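Local coordinates for capsid protein (Infectious hypodermal and hematopoietic necrosis virus, PDB 3N7X), which forms, in sixty copies, the icosahedral capsid of a shrimp densovirus and binds calcium ions, at residues A[113-118]-A[210-215]. Residues are numbered along the deposited sequence; the frame is centred on the assembly and turned at random.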
loop_
_atom_site.group_PDB
_atom_site.type_symbol
_atom_site.label_atom_id
_atom_site.label_comp_id
_atom_site.label_asym_id
_atom_site.label_seq_id
_atom_site.Cartn_x
_atom_site.Cartn_y
_atom_site.Cartn_z
ATOM N N VAL A 113 -52.024 1.782 73.654
ATOM C CA VAL A 113 -51.591 3.161 73.532
ATOM C C VAL A 113 -50.289 3.061 72.755
ATOM O O VAL A 113 -49.341 2.399 73.185
ATOM C CB VAL A 113 -51.317 3.819 74.887
ATOM C CG1 VAL A 113 -50.755 5.219 74.667
ATOM C CG2 VAL A 113 -52.597 3.895 75.693
ATOM N N HIS A 114 -50.249 3.697 71.592
ATOM C CA HIS A 114 -49.061 3.667 70.759
ATOM C C HIS A 114 -48.058 4.718 71.179
ATOM O O HIS A 114 -46.947 4.404 71.597
ATOM C CB HIS A 114 -49.445 3.879 69.295
ATOM C CG HIS A 114 -50.136 2.702 68.685
ATOM N ND1 HIS A 114 -49.469 1.542 68.348
ATOM C CD2 HIS A 114 -51.442 2.475 68.411
ATOM C CE1 HIS A 114 -50.336 0.653 67.896
ATOM N NE2 HIS A 114 -51.540 1.193 67.924
ATOM N N LYS A 115 -48.465 5.972 71.087
ATOM C CA LYS A 115 -47.584 7.074 71.416
ATOM C C LYS A 115 -48.381 8.169 72.119
ATOM O O LYS A 115 -49.584 8.317 71.899
ATOM C CB LYS A 115 -46.973 7.600 70.116
ATOM C CG LYS A 115 -45.861 8.602 70.267
ATOM C CD LYS A 115 -45.377 9.076 68.894
ATOM C CE LYS A 115 -44.239 10.095 69.026
ATOM N NZ LYS A 115 -43.814 10.696 67.722
ATOM N N ALA A 116 -47.714 8.924 72.981
ATOM C CA ALA A 116 -48.357 10.016 73.694
ATOM C C ALA A 116 -47.262 10.969 74.140
ATOM O O ALA A 116 -46.091 10.587 74.210
ATOM C CB ALA A 116 -49.123 9.491 74.893
ATOM N N GLY A 117 -47.631 12.212 74.430
ATOM C CA GLY A 117 -46.626 13.159 74.862
ATOM C C GLY A 117 -47.101 14.585 75.024
ATOM O O GLY A 117 -48.285 14.894 74.860
ATOM N N VAL A 118 -46.153 15.457 75.346
ATOM C CA VAL A 118 -46.429 16.866 75.550
ATOM C C VAL A 118 -45.320 17.711 74.985
ATOM O O VAL A 118 -44.182 17.256 74.822
ATOM C CB VAL A 118 -46.505 17.214 77.042
ATOM C CG1 VAL A 118 -47.042 18.626 77.232
ATOM C CG2 VAL A 118 -47.377 16.225 77.741
ATOM N N ALA A 210 -40.254 19.001 74.326
ATOM C CA ALA A 210 -41.122 17.883 74.004
ATOM C C ALA A 210 -40.706 16.598 74.695
ATOM O O ALA A 210 -39.530 16.234 74.705
ATOM C CB ALA A 210 -41.151 17.677 72.502
ATOM N N TYR A 211 -41.689 15.919 75.274
ATOM C CA TYR A 211 -41.451 14.661 75.962
ATOM C C TYR A 211 -42.530 13.713 75.493
ATOM O O TYR A 211 -43.710 14.070 75.461
ATOM C CB TYR A 211 -41.532 14.868 77.473
ATOM C CG TYR A 211 -40.564 15.923 77.958
ATOM C CD1 TYR A 211 -39.199 15.645 78.081
ATOM C CD2 TYR A 211 -40.998 17.225 78.218
ATOM C CE1 TYR A 211 -38.290 16.643 78.445
ATOM C CE2 TYR A 211 -40.098 18.228 78.581
ATOM C CZ TYR A 211 -38.748 17.931 78.691
ATOM O OH TYR A 211 -37.863 18.932 79.027
ATOM N N THR A 212 -42.126 12.512 75.103
ATOM C CA THR A 212 -43.089 11.535 74.626
ATOM C C THR A 212 -42.852 10.177 75.259
ATOM O O THR A 212 -41.828 9.935 75.896
ATOM C CB THR A 212 -43.012 11.365 73.094
ATOM O OG1 THR A 212 -41.773 10.741 72.755
ATOM C CG2 THR A 212 -43.093 12.709 72.395
ATOM N N ILE A 213 -43.820 9.292 75.079
ATOM C CA ILE A 213 -43.720 7.949 75.602
ATOM C C ILE A 213 -44.378 7.021 74.597
ATOM O O ILE A 213 -45.407 7.356 74.011
ATOM C CB ILE A 213 -44.426 7.833 76.968
ATOM C CG1 ILE A 213 -44.382 6.384 77.454
ATOM C CG2 ILE A 213 -45.864 8.320 76.857
ATOM C CD1 ILE A 213 -44.849 6.211 78.885
ATOM N N HIS A 214 -43.760 5.873 74.365
ATOM C CA HIS A 214 -44.317 4.891 73.447
ATOM C C HIS A 214 -44.745 3.708 74.302
ATOM O O HIS A 214 -43.939 3.153 75.052
ATOM C CB HIS A 214 -43.277 4.437 72.420
ATOM C CG HIS A 214 -42.810 5.524 71.500
ATOM N ND1 HIS A 214 -41.902 6.491 71.884
ATOM C CD2 HIS A 214 -43.120 5.791 70.209
ATOM C CE1 HIS A 214 -41.672 7.305 70.868
ATOM N NE2 HIS A 214 -42.398 6.903 69.840
ATOM N N GLY A 215 -46.014 3.332 74.201
ATOM C CA GLY A 215 -46.506 2.221 74.990
ATOM C C GLY A 215 -46.160 0.880 74.377
ATOM O O GLY A 215 -45.928 0.780 73.174
HETATM O O HOH W 1 -45.485 2.526 70.584
#
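Ala-116 and Ile-213 face each other as a hydrogen-bonded antiparallel pair, each N-H given to the other's carbonyl; Ile-213 N lies 2.8 Å from Ala-116 O. Val-118 and Tyr-211 repeat the pattern two residues on, with straighter bonds, 163° at the hydrogen of Val-118 N. The last rung, at the end of strand 210-214, is different: Gly-215 N reaches His-114 O at 3.0 Å from 46° above the carbonyl plane. A water donates to His-114 O at 2.6 Å and, at longer range, to Gly-215 O.

Weaker C-H...O contacts fill in between, among them Lys-115 CA to Ile-213 O at 3.4 Å. Gly-117 sits against Thr-212, where the backbones draw together to 3.9 Å between their CA atoms.

Of the side chains, Lys-115 and His-214 run side by side on one face of the sheet. CG of Lys-115, anti to its own N (chi1 -170°), lies over a face of the His-214 ring, 4.2 Å from its centroid, a CH-pi contact. The extended chain carries CD and CE past NE2 of His-214. On the other face Ala-116 CB touches Ile-213 CG2 at 4.0 Å, with Leu-291 and Trp-261 adding to this apolar layer. Tyr-211, on this same face, hydrogen-bonds through OH to Glu-201.

Residues 113-118 are thus bound by strand 208-214 along one edge and by strand 281-296 along the other, through His-292 and Phe-290, in the beta-barrel of the parvovirus capsid protein. The chemistry implies that backbone bonding carries the join, with a largely apolar, buried face (Ala-116, Val-118, Tyr-211, Ile-213) and a more polar, more open one bearing Lys-115 and His-214.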